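Local coordinates for periplasmic oligopeptide-binding protein (Burkholderia pseudomallei, PDB 3ZS6) that probably binds short peptides in the periplasm and delivers them to an ABC transporter for uptake, at residues L349-T354 and K398-R403; E280-V285 and L376-K381; L266-P271 and N427-C432; P12-S17 and N384-V389. One frame throughout, in Å; residues are numbered along the deposited sequence.

Overall arrangement
Contacts 1 and 2 lie side by side, centres about 11 Å apart, and share one mixed sheet: strand 350-356 of contact 1 runs between strand 401-407 and strand 379-385, which contact 2 enters. Contact 3 sits about 12 Å from contact 1 (centre to centre), where the chain leaves strand 260-266 of the same sheet; Gln400 of contact 1 bonds Asp270 and Lys267 of contact 3. Along the chain, contacts 1 and 2 fall inside the loop closed by contact 3. Contact 4, about 27 Å from contact 2 between centres, brings residues 12-17 onto helix 387-395. Contacts 1-3 probably belong to one lobe, and contact 4 probably joins it to the other; Phe387 packs on the bound peptide's backbone and Arg403 bridges to it.

Contact 1. Residues L349-T354 and K398-R403; sequences LTFTLT and KVQIAR
Leu353 and Ile401 form a parallel bridge pair, and CD1 of Leu353 comes within 3.5 Å of CG2 of Ile401. A CG anti to the backbone N (chi1 171°) and a chi2 of 53° together bring that methyl toward Ile401. Ile401 CD1 reaches 3.8 Å from Phe351 CB, the two side chains crossing at about a right angle, and Leu266 packs on Ile401 from strand 260-266. Thr354 OG1 lies against Val399 CG1 at 3.5 Å. The backbones are paired here too: Thr354 N donates to Ile401 O (2.9 Å), and Arg403 N to Thr354 O (2.9 Å). Two successive beta-alpha-beta units run through strand 350-356, helix 359-376, strand 379-385, helix 387-395 and strand 401-407, with strand 350-356 between the other two strands. Toward the start of the pairing the strands part, and the bond from Ile401 N to Thr352 O is weak. Gln400 takes over: its extended chain brings OE1 3.0 Å from Thr352 N, the donor tilted 20° from the carbonyl plane, while NE2 lies at the edge of the Phe351 ring and bonds Asp270. On this partly exposed side a water donates to Thr352 O (2.7 Å), accepts from Gln400 N and bonds Thr354 OG1, which also has Glu383 as a partner. Beyond both segments, Arg403 NH1 forms a salt bridge with the bound peptide's backbone.

Contact 2. Residues E280-V285 and L376-K381; sequences EALAMV and LGVTAK
The turn that carries the chain from helix 359-376 into strand 379-385, one half of a beta-alpha-beta crossover, packs through Leu376 and Val378 against the last turns of helix 276-285. Gly377, with phi 68°, is the first residue to leave helix 359-376; Leu376 before it and Val378 after it both point toward helix 276-285. Leu376 does most of the touching. Its CG stands anti to the carbonyl carbon (chi1 -66°), which extends the branched end toward the helix, where it meets Val285 tip to tip: CD2 of Leu376 is 3.8 Å from CG2 of Val285. The other methyl, Leu376 CD1, comes to rest 3.8 Å from Ala281 O, one helical turn earlier. Val285 N gives this carbonyl a weak bond, at 3.5 Å. A looser layer lies alongside, in which Leu282 CD2 stands 4.2 Å from Leu376 CD1 and equally far from Val378 CG1 in the conformer described, one of two for that valine.

No hydrogen bond crosses between the segments; methyl groups make most of the contact, one of them against a helix carbonyl. Polar ties come instead from helix 359-376 itself, where Trp372 NE1 bonds Leu282 O and Lys375 NZ bonds Val285 O, both among the carbonyls of the closing turns of helix 276-285. Farther on, Val378 leans on Phe351 of strand 350-356. Helices here pack on the parallel part of a mixed sheet, an arrangement found in the alpha/beta lobes of type 2 periplasmic binding proteins.

Contact 3. Residues L266-P271 and N427-C432; sequences LKNSDP and NTVGYC
Two tight turns meet here: a type I beta turn from Lys267 to Asp270, whose Asn268 faces the other segment, and an Asx motif begun by Asn427, which presents Val429. A backbone hydrogen bond runs from Asn268 N to Val429 O at 3.0 Å. Val429 fits closely against the chain just ahead of that turn, its CB only 3.2 Å from Leu266 O. With CG1 anti to its carbonyl carbon (chi1 -56°), the valine also lays that methyl 3.6 Å from the same oxygen. The side chain of Asn268 runs alongside Val429, pointing the same way, and its amide end approaches the edge of the Tyr431 ring with the two planes 81° apart.

Behind this interface Asn427 holds its own loop in shape. Its OD1 accepts from Gly430 N (3.0 Å) and Tyr431 N (3.2 Å), both from the same face of the amide, while ND2 returns a bond to Tyr431 O at 2.8 Å and another to Arg421 O. Gly430 makes the bend with a positive phi of 85°. Farther along, Tyr431 OH is held by Asp466, and Cys432 is fastened to Cys422 by a disulfide. The whole arrangement lies at the exit of strand 260-266, with Tyr265 of that strand against Val429, Arg279 of helix 276-285 against Asn268, and helix 434-443 following directly.

Contact 4. Residues P12-S17 and N384-V389; sequences PAEVES and NVEFKV
The irregular segment 12-17 passes across the first turn of helix 387-395, with CA atoms 6.4 Å apart for Ala13 and Phe387 and 5.9 Å for Glu16 and Lys388. The loop follows strand 6-11 of a different sheet, and the contact probably joins the two lobes of the type 2 binding-protein fold, with Glu386 at the N-cap position of the helix. Ala13 makes the apolar touch, its CB 3.7 Å from CB of Phe387. The ring beyond, carried by a CG anti to the backbone N (chi1 -175°), packs on the backbone of the bound peptide.

Lys388 supplies most of the rest. Its aliphatic chain is laid over the loop, CG 3.8 Å from Glu16 CA and CD 3.6 Å from Glu14 O, and a bend at chi3 (52°) turns the end to run beside the Glu14 side chain. The acids are engaged elsewhere, Glu14 with Asn189 N and Trp186 NE1, and Glu16 with Glu24 N and Ser25 OG. The charge of Glu14 may still favour the lysine's.

No direct hydrogen bond links the segments, but waters add bridges. One accepts from Lys388 N and lies near both Glu14 O and Glu386 OE2. Another accepts from Lys388 NZ at 3.2 Å and donates to Val15 O and to Glu14 OE2, the last at 2.9 Å, bridging a lysine and a carboxylate whose NZ and OE2 remain 5.2 Å apart.

Contact 1. Residues L349-T354 and K398-R403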
loop_
_atom_site.group_PDB
_atom_site.type_symbol
_atom_site.label_atom_id
_atom_site.label_comp_id
_atom_site.label_asym_id
_atom_site.label_seq_id
_atom_site.Cartn_x
_atom_site.Cartn_y
_atom_site.Cartn_z
ATOM N N LEU A 349 29.083 -0.866 15.009
ATOM C CA LEU A 349 28.249 -0.402 13.906
ATOM C C LEU A 349 27.491 0.874 14.244
ATOM O O LEU A 349 26.914 1.009 15.326
ATOM C CB LEU A 349 27.254 -1.486 13.501
ATOM C CG LEU A 349 27.824 -2.716 12.802
ATOM C CD1 LEU A 349 26.788 -3.834 12.751
ATOM C CD2 LEU A 349 28.325 -2.346 11.408
ATOM N N THR A 350 27.484 1.803 13.298
ATOM C CA THR A 350 26.629 2.979 13.387
ATOM C C THR A 350 25.791 3.105 12.120
ATOM O O THR A 350 26.329 3.032 11.016
ATOM C CB THR A 350 27.463 4.255 13.584
ATOM O OG1 THR A 350 28.169 4.155 14.820
ATOM C CG2 THR A 350 26.564 5.486 13.623
ATOM N N PHE A 351 24.478 3.270 12.288
ATOM C CA PHE A 351 23.563 3.479 11.168
ATOM C C PHE A 351 22.737 4.742 11.362
ATOM O O PHE A 351 22.590 5.239 12.476
ATOM C CB PHE A 351 22.581 2.308 11.015
ATOM C CG PHE A 351 23.233 0.980 10.781
ATOM C CD1 PHE A 351 23.834 0.692 9.564
ATOM C CD2 PHE A 351 23.241 0.019 11.775
ATOM C CE1 PHE A 351 24.428 -0.528 9.344
ATOM C CE2 PHE A 351 23.839 -1.207 11.561
ATOM C CZ PHE A 351 24.431 -1.479 10.341
ATOM N N THR A 352 22.182 5.249 10.267
ATOM C CA THR A 352 21.169 6.292 10.348
ATOM C C THR A 352 19.797 5.638 10.190
ATOM O O THR A 352 19.594 4.815 9.291
ATOM C CB THR A 352 21.395 7.377 9.275
ATOM O OG1 THR A 352 22.591 8.107 9.585
ATOM C CG2 THR A 352 20.224 8.348 9.223
ATOM N N LEU A 353 18.874 5.973 11.087
ATOM C CA LEU A 353 17.504 5.452 11.027
ATOM C C LEU A 353 16.550 6.562 10.586
ATOM O O LEU A 353 16.273 7.507 11.332
ATOM C CB LEU A 353 17.084 4.872 12.386
ATOM C CG LEU A 353 15.628 4.449 12.630
ATOM C CD1 LEU A 353 15.127 3.500 11.560
ATOM C CD2 LEU A 353 15.479 3.812 14.020
ATOM N N THR A 354 16.055 6.456 9.364
ATOM C CA THR A 354 15.215 7.509 8.813
ATOM C C THR A 354 13.734 7.127 8.863
ATOM O O THR A 354 13.370 6.002 8.522
ATOM C CB THR A 354 15.625 7.821 7.368
ATOM O OG1 THR A 354 17.036 8.070 7.318
ATOM C CG2 THR A 354 14.869 9.034 6.840
ATOM N N LYS A 398 19.193 5.662 -0.523
ATOM C CA LYS A 398 19.929 6.738 0.151
ATOM C C LYS A 398 19.714 6.762 1.668
ATOM O O LYS A 398 20.108 7.711 2.356
ATOM C CB LYS A 398 19.579 8.089 -0.474
ATOM C CG LYS A 398 20.073 8.193 -1.909
ATOM C CD LYS A 398 19.724 9.514 -2.556
ATOM C CE LYS A 398 20.218 9.528 -3.995
ATOM N NZ LYS A 398 20.106 10.873 -4.608
ATOM N N VAL A 399 19.084 5.709 2.178
ATOM C CA VAL A 399 18.880 5.530 3.609
ATOM C C VAL A 399 19.317 4.107 3.946
ATOM O O VAL A 399 19.281 3.229 3.081
ATOM C CB VAL A 399 17.393 5.748 3.997
ATOM C CG1 VAL A 399 17.037 7.239 3.955
ATOM C CG2 VAL A 399 16.472 4.960 3.067
ATOM N N GLN A 400 19.727 3.880 5.190
ATOM C CA GLN A 400 20.277 2.587 5.601
ATOM C C GLN A 400 19.218 1.723 6.281
ATOM O O GLN A 400 18.973 0.589 5.884
ATOM C CB GLN A 400 21.456 2.797 6.557
ATOM C CG GLN A 400 22.670 3.426 5.913
ATOM C CD GLN A 400 23.813 3.585 6.894
ATOM O OE1 GLN A 400 23.694 4.309 7.887
ATOM N NE2 GLN A 400 24.923 2.893 6.633
ATOM N N ILE A 401 18.618 2.269 7.329
ATOM C CA ILE A 401 17.481 1.648 7.986
ATOM C C ILE A 401 16.376 2.681 7.907
ATOM O O ILE A 401 16.611 3.856 8.191
ATOM C CB ILE A 401 17.777 1.339 9.464
ATOM C CG1 ILE A 401 19.058 0.504 9.592
ATOM C CG2 ILE A 401 16.589 0.645 10.105
ATOM C CD1 ILE A 401 19.418 0.122 11.027
ATOM N N ALA A 402 15.183 2.263 7.498
ATOM C CA ALA A 402 14.107 3.225 7.264
ATOM C C ALA A 402 12.741 2.678 7.672
ATOM O O ALA A 402 12.460 1.491 7.513
ATOM C CB ALA A 402 14.095 3.670 5.800
ATOM N N ARG A 403 11.909 3.556 8.226
ATOM C CA ARG A 403 10.524 3.216 8.528
ATOM C C ARG A 403 9.823 2.860 7.203
ATOM O O ARG A 403 9.929 3.593 6.208
ATOM C CB ARG A 403 9.830 4.397 9.216
ATOM C CG ARG A 403 8.630 4.001 10.098
ATOM C CD ARG A 403 7.486 3.436 9.252
ATOM N NE ARG A 403 6.938 4.453 8.367
ATOM C CZ ARG A 403 5.959 4.244 7.482
ATOM N NH1 ARG A 403 5.415 3.040 7.349
ATOM N NH2 ARG A 403 5.522 5.249 6.728
HETATM O O HOH W 1 18.932 6.004 6.940
#

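Contact 2. Residues E280-V285 and L376-K381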
loop_
_atom_site.group_PDB
_atom_site.type_symbol
_atom_site.label_atom_id
_atom_site.label_comp_id
_atom_site.label_asym_id
_atom_site.label_seq_id
_atom_site.Cartn_x
_atom_site.Cartn_y
_atom_site.Cartn_z
ATOM N N GLU A 280 19.836 -10.235 10.674
ATOM C CA GLU A 280 19.205 -11.150 11.608
ATOM C C GLU A 280 19.409 -10.709 13.060
ATOM O O GLU A 280 18.468 -10.706 13.859
ATOM C CB GLU A 280 19.792 -12.547 11.402
ATOM C CG GLU A 280 19.142 -13.637 12.220
ATOM C CD GLU A 280 19.744 -15.004 11.928
ATOM O OE1 GLU A 280 20.642 -15.091 11.059
ATOM O OE2 GLU A 280 19.312 -15.988 12.558
ATOM N N ALA A 281 20.641 -10.343 13.401
ATOM C CA ALA A 281 20.937 -9.858 14.748
ATOM C C ALA A 281 20.068 -8.652 15.115
ATOM O O ALA A 281 19.524 -8.576 16.216
ATOM C CB ALA A 281 22.407 -9.494 14.866
ATOM N N LEU A 282 19.954 -7.702 14.193
ATOM C CA LEU A 282 19.168 -6.502 14.442
ATOM C C LEU A 282 17.706 -6.865 14.675
ATOM O O LEU A 282 17.041 -6.293 15.543
ATOM C CB LEU A 282 19.293 -5.517 13.275
ATOM C CG LEU A 282 20.673 -4.889 13.023
ATOM C CD1 LEU A 282 20.664 -4.061 11.737
ATOM C CD2 LEU A 282 21.112 -4.029 14.208
ATOM N N ALA A 283 17.219 -7.838 13.913
ATOM C CA ALA A 283 15.827 -8.266 14.018
ATOM C C ALA A 283 15.498 -8.968 15.334
ATOM O O ALA A 283 14.454 -8.716 15.938
ATOM C CB ALA A 283 15.460 -9.165 12.840
ATOM N N MET A 284 16.380 -9.856 15.773
ATOM C CA MET A 284 16.041 -10.761 16.866
ATOM C C MET A 284 16.116 -10.107 18.240
ATOM O O MET A 284 15.572 -10.626 19.207
ATOM C CB MET A 284 16.918 -12.024 16.823
ATOM C CG MET A 284 18.364 -11.803 17.196
ATOM S SD MET A 284 19.359 -13.290 16.920
ATOM C CE MET A 284 18.390 -14.527 17.775
ATOM N N VAL A 285 16.778 -8.961 18.328
ATOM C CA VAL A 285 16.910 -8.282 19.615
ATOM C C VAL A 285 15.711 -7.382 19.986
ATOM O O VAL A 285 15.461 -7.128 21.168
ATOM C CB VAL A 285 18.233 -7.497 19.673
ATOM C CG1 VAL A 285 18.149 -6.362 20.656
ATOM C CG2 VAL A 285 19.394 -8.450 20.013
ATOM N N LEU A 376 22.992 -4.457 21.819
ATOM C CA LEU A 376 24.014 -4.837 20.852
ATOM C C LEU A 376 25.150 -3.830 20.783
ATOM O O LEU A 376 26.180 -4.091 20.160
ATOM C CB LEU A 376 23.390 -4.994 19.462
ATOM C CG LEU A 376 22.391 -6.133 19.240
ATOM C CD1 LEU A 376 21.807 -6.032 17.839
ATOM C CD2 LEU A 376 23.059 -7.491 19.450
ATOM N N GLY A 377 24.960 -2.673 21.406
ATOM C CA GLY A 377 25.933 -1.602 21.297
ATOM C C GLY A 377 25.973 -1.046 19.883
ATOM O O GLY A 377 26.981 -0.487 19.446
ATOM N N VAL A 378 24.874 -1.223 19.156
ATOM C CA VAL A 378 24.734 -0.660 17.816
ATOM C C VAL A 378 24.097 0.722 17.892
ATOM O O VAL A 378 23.087 0.909 18.571
ATOM C CB VAL A 378 23.877 -1.575 16.911
ATOM C CG1 VAL A 378 23.468 -0.847 15.640
ATOM C CG2 VAL A 378 24.640 -2.848 16.579
ATOM N N THR A 379 24.682 1.691 17.198
ATOM C CA THR A 379 24.180 3.057 17.258
ATOM C C THR A 379 23.318 3.397 16.040
ATOM O O THR A 379 23.777 3.334 14.899
ATOM C CB THR A 379 25.337 4.076 17.356
ATOM O OG1 THR A 379 26.161 3.767 18.488
ATOM C CG2 THR A 379 24.801 5.488 17.502
ATOM N N ALA A 380 22.063 3.747 16.289
ATOM C CA ALA A 380 21.175 4.203 15.223
ATOM C C ALA A 380 20.799 5.660 15.456
ATOM O O ALA A 380 20.118 5.977 16.429
ATOM C CB ALA A 380 19.924 3.331 15.155
ATOM N N LYS A 381 21.244 6.538 14.562
ATOM C CA LYS A 381 20.944 7.960 14.660
ATOM C C LYS A 381 19.632 8.274 13.940
ATOM O O LYS A 381 19.463 7.934 12.769
ATOM C CB LYS A 381 22.091 8.792 14.080
ATOM C CG LYS A 381 23.435 8.558 14.780
ATOM C CD LYS A 381 24.544 9.429 14.209
ATOM C CE LYS A 381 25.826 9.285 15.031
ATOM N NZ LYS A 381 27.006 9.981 14.429
#

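Contact 3. Residues L266-P271 and N427-C432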
loop_
_atom_site.group_PDB
_atom_site.type_symbol
_atom_site.label_atom_id
_atom_site.label_comp_id
_atom_site.label_asym_id
_atom_site.label_seq_id
_atom_site.Cartn_x
_atom_site.Cartn_y
_atom_site.Cartn_z
ATOM N N LEU A 266 15.798 -2.304 5.206
ATOM C CA LEU A 266 17.252 -2.387 5.360
ATOM C C LEU A 266 17.887 -2.336 3.974
ATOM O O LEU A 266 17.483 -3.075 3.072
ATOM C CB LEU A 266 17.666 -3.698 6.040
ATOM C CG LEU A 266 17.175 -4.008 7.455
ATOM C CD1 LEU A 266 17.693 -5.388 7.883
ATOM C CD2 LEU A 266 17.608 -2.937 8.466
ATOM N N LYS A 267 18.877 -1.466 3.807
ATOM C CA LYS A 267 19.577 -1.345 2.533
ATOM C C LYS A 267 20.452 -2.569 2.326
ATOM O O LYS A 267 21.525 -2.674 2.925
ATOM C CB LYS A 267 20.447 -0.091 2.537
ATOM C CG LYS A 267 21.216 0.155 1.248
ATOM C CD LYS A 267 22.143 1.346 1.426
ATOM C CE LYS A 267 23.060 1.549 0.239
ATOM N NZ LYS A 267 24.058 2.621 0.519
ATOM N N ASN A 268 19.999 -3.492 1.485
ATOM C CA ASN A 268 20.693 -4.772 1.322
ATOM C C ASN A 268 22.061 -4.668 0.633
ATOM O O ASN A 268 22.852 -5.609 0.677
ATOM C CB ASN A 268 19.812 -5.804 0.604
ATOM C CG ASN A 268 18.769 -6.437 1.526
ATOM O OD1 ASN A 268 18.148 -5.762 2.362
ATOM N ND2 ASN A 268 18.583 -7.743 1.383
ATOM N N SER A 269 22.336 -3.535 -0.000
ATOM C CA SER A 269 23.650 -3.312 -0.590
ATOM C C SER A 269 24.581 -2.571 0.373
ATOM O O SER A 269 25.726 -2.271 0.031
ATOM C CB SER A 269 23.529 -2.537 -1.906
ATOM O OG SER A 269 23.096 -1.208 -1.669
ATOM N N ASP A 270 24.098 -2.259 1.573
ATOM C CA ASP A 270 24.980 -1.654 2.570
ATOM C C ASP A 270 26.106 -2.630 2.885
ATOM O O ASP A 270 25.878 -3.835 2.951
ATOM C CB ASP A 270 24.217 -1.285 3.845
ATOM C CG ASP A 270 25.121 -0.695 4.930
ATOM O OD1 ASP A 270 25.698 -1.483 5.708
ATOM O OD2 ASP A 270 25.235 0.553 5.017
ATOM N N PRO A 271 27.330 -2.107 3.068
ATOM C CA PRO A 271 28.517 -2.933 3.332
ATOM C C PRO A 271 28.371 -3.824 4.572
ATOM O O PRO A 271 28.981 -4.881 4.616
ATOM C CB PRO A 271 29.622 -1.892 3.536
ATOM C CG PRO A 271 29.162 -0.708 2.748
ATOM C CD PRO A 271 27.669 -0.680 2.925
ATOM N N ASN A 427 10.372 -3.627 -4.690
ATOM C CA ASN A 427 11.447 -4.241 -3.908
ATOM C C ASN A 427 12.532 -3.184 -3.701
ATOM O O ASN A 427 13.480 -3.070 -4.481
ATOM C CB ASN A 427 11.994 -5.471 -4.640
ATOM C CG ASN A 427 13.079 -6.205 -3.848
ATOM O OD1 ASN A 427 13.749 -5.628 -2.990
ATOM N ND2 ASN A 427 13.259 -7.482 -4.152
ATOM N N THR A 428 12.358 -2.367 -2.672
ATOM C CA THR A 428 13.272 -1.257 -2.447
ATOM C C THR A 428 14.495 -1.662 -1.614
ATOM O O THR A 428 15.551 -1.047 -1.747
ATOM C CB THR A 428 12.553 -0.024 -1.825
ATOM O OG1 THR A 428 11.983 -0.374 -0.558
ATOM C CG2 THR A 428 11.446 0.493 -2.758
ATOM N N VAL A 429 14.370 -2.700 -0.781
ATOM C CA VAL A 429 15.528 -3.156 0.008
ATOM C C VAL A 429 16.625 -3.766 -0.874
ATOM O O VAL A 429 17.796 -3.831 -0.477
ATOM C CB VAL A 429 15.151 -4.155 1.120
ATOM C CG1 VAL A 429 14.095 -3.541 2.046
ATOM C CG2 VAL A 429 14.675 -5.492 0.522
ATOM N N GLY A 430 16.238 -4.215 -2.066
ATOM C CA GLY A 430 17.192 -4.717 -3.044
ATOM C C GLY A 430 17.528 -6.181 -2.838
ATOM O O GLY A 430 18.648 -6.616 -3.088
ATOM N N TYR A 431 16.552 -6.947 -2.371
ATOM C CA TYR A 431 16.761 -8.363 -2.105
ATOM C C TYR A 431 16.552 -9.140 -3.391
ATOM O O TYR A 431 15.739 -8.744 -4.233
ATOM C CB TYR A 431 15.778 -8.822 -1.027
ATOM C CG TYR A 431 15.832 -10.287 -0.650
ATOM C CD1 TYR A 431 16.861 -10.789 0.138
ATOM C CD2 TYR A 431 14.829 -11.158 -1.049
ATOM C CE1 TYR A 431 16.899 -12.127 0.499
ATOM C CE2 TYR A 431 14.858 -12.496 -0.695
ATOM C CZ TYR A 431 15.889 -12.974 0.080
ATOM O OH TYR A 431 15.904 -14.305 0.435
ATOM N N CYS A 432 17.297 -10.228 -3.562
ATOM C CA CYS A 432 17.078 -11.112 -4.704
ATOM C C CYS A 432 17.493 -12.542 -4.395
ATOM O O CYS A 432 18.677 -12.835 -4.232
ATOM C CB CYS A 432 17.805 -10.614 -5.953
ATOM S SG CYS A 432 17.647 -11.740 -7.393
#

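Contact 4. Residues P12-S17 and N384-V389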
loop_
_atom_site.group_PDB
_atom_site.type_symbol
_atom_site.label_atom_id
_atom_site.label_comp_id
_atom_site.label_asym_id
_atom_site.label_seq_id
_atom_site.Cartn_x
_atom_site.Cartn_y
_atom_site.Cartn_z
ATOM N N PRO A 12 -2.153 11.074 6.153
ATOM C CA PRO A 12 -0.924 11.167 6.962
ATOM C C PRO A 12 0.192 12.015 6.342
ATOM O O PRO A 12 1.167 12.321 7.026
ATOM C CB PRO A 12 -0.474 9.703 7.084
ATOM C CG PRO A 12 -1.017 9.049 5.823
ATOM C CD PRO A 12 -2.354 9.724 5.592
ATOM N N ALA A 13 0.052 12.398 5.076
ATOM C CA ALA A 13 1.095 13.168 4.400
ATOM C C ALA A 13 0.583 13.734 3.075
ATOM O O ALA A 13 -0.486 13.336 2.602
ATOM C CB ALA A 13 2.324 12.294 4.159
ATOM N N GLU A 14 1.335 14.666 2.490
ATOM C CA GLU A 14 1.028 15.178 1.152
ATOM C C GLU A 14 1.133 14.044 0.139
ATOM O O GLU A 14 2.109 13.283 0.150
ATOM C CB GLU A 14 1.992 16.304 0.772
ATOM C CG GLU A 14 1.918 16.755 -0.699
ATOM C CD GLU A 14 0.605 17.450 -1.049
ATOM O OE1 GLU A 14 -0.174 17.791 -0.127
ATOM O OE2 GLU A 14 0.349 17.647 -2.253
ATOM N N VAL A 15 0.130 13.930 -0.728
ATOM C CA VAL A 15 0.081 12.861 -1.733
ATOM C C VAL A 15 1.229 13.014 -2.731
ATOM O O VAL A 15 1.579 14.138 -3.099
ATOM C CB VAL A 15 -1.277 12.868 -2.491
ATOM C CG1 VAL A 15 -1.378 14.084 -3.444
ATOM C CG2 VAL A 15 -1.485 11.557 -3.242
ATOM N N GLU A 16 1.807 11.895 -3.173
ATOM C CA GLU A 16 2.983 11.940 -4.045
ATOM C C GLU A 16 2.621 12.341 -5.479
ATOM O O GLU A 16 3.424 12.941 -6.187
ATOM C CB GLU A 16 3.746 10.603 -4.037
ATOM C CG GLU A 16 2.985 9.417 -4.656
ATOM C CD GLU A 16 1.982 8.779 -3.702
ATOM O OE1 GLU A 16 1.819 9.289 -2.571
ATOM O OE2 GLU A 16 1.364 7.755 -4.079
ATOM N N SER A 17 1.409 12.006 -5.901
ATOM C CA SER A 17 0.993 12.270 -7.271
ATOM C C SER A 17 -0.492 11.980 -7.386
ATOM O O SER A 17 -1.041 11.242 -6.572
ATOM C CB SER A 17 1.779 11.373 -8.234
ATOM O OG SER A 17 1.339 11.491 -9.576
ATOM N N ASN A 384 14.336 12.510 10.638
ATOM C CA ASN A 384 12.954 12.559 10.176
ATOM C C ASN A 384 12.830 13.374 8.897
ATOM O O ASN A 384 13.431 14.435 8.779
ATOM C CB ASN A 384 12.024 13.104 11.269
ATOM C CG ASN A 384 12.291 14.576 11.600
ATOM O OD1 ASN A 384 13.345 14.922 12.133
ATOM N ND2 ASN A 384 11.330 15.437 11.293
ATOM N N VAL A 385 12.071 12.855 7.934
ATOM C CA VAL A 385 11.822 13.563 6.680
ATOM C C VAL A 385 10.357 13.477 6.281
ATOM O O VAL A 385 9.592 12.680 6.842
ATOM C CB VAL A 385 12.649 12.977 5.514
ATOM C CG1 VAL A 385 14.139 13.085 5.796
ATOM C CG2 VAL A 385 12.239 11.529 5.249
ATOM N N GLU A 386 9.973 14.291 5.300
ATOM C CA GLU A 386 8.648 14.204 4.700
ATOM C C GLU A 386 8.471 12.840 4.023
ATOM O O GLU A 386 9.423 12.279 3.466
ATOM C CB GLU A 386 8.447 15.326 3.672
ATOM C CG GLU A 386 7.135 15.223 2.923
ATOM C CD GLU A 386 6.906 16.383 1.965
ATOM O OE1 GLU A 386 7.872 17.128 1.684
ATOM O OE2 GLU A 386 5.754 16.550 1.501
ATOM N N PHE A 387 7.253 12.311 4.060
ATOM C CA PHE A 387 6.990 10.978 3.507
ATOM C C PHE A 387 7.379 10.821 2.033
ATOM O O PHE A 387 7.940 9.796 1.651
ATOM C CB PHE A 387 5.523 10.582 3.707
ATOM C CG PHE A 387 5.212 9.180 3.262
ATOM C CD1 PHE A 387 5.814 8.089 3.883
ATOM C CD2 PHE A 387 4.320 8.949 2.224
ATOM C CE1 PHE A 387 5.525 6.783 3.476
ATOM C CE2 PHE A 387 4.029 7.653 1.807
ATOM C CZ PHE A 387 4.631 6.569 2.432
ATOM N N LYS A 388 7.070 11.822 1.207
ATOM C CA LYS A 388 7.417 11.773 -0.218
ATOM C C LYS A 388 8.915 11.616 -0.413
ATOM O O LYS A 388 9.365 10.914 -1.316
ATOM C CB LYS A 388 6.963 13.047 -0.941
ATOM C CG LYS A 388 5.526 13.019 -1.426
ATOM C CD LYS A 388 5.007 14.432 -1.674
ATOM C CE LYS A 388 5.937 15.221 -2.583
ATOM N NZ LYS A 388 5.439 16.615 -2.805
ATOM N N VAL A 389 9.680 12.313 0.420
ATOM C CA VAL A 389 11.133 12.241 0.373
ATOM C C VAL A 389 11.603 10.862 0.832
ATOM O O VAL A 389 12.488 10.258 0.226
ATOM C CB VAL A 389 11.770 13.342 1.247
ATOM C CG1 VAL A 389 13.261 13.058 1.501
ATOM C CG2 VAL A 389 11.572 14.705 0.594
HETATM O O HOH W 2 4.609 13.566 1.660
HETATM O O HOH W 3 3.658 15.658 4.011
HETATM O O HOH W 4 2.513 17.019 -4.058
#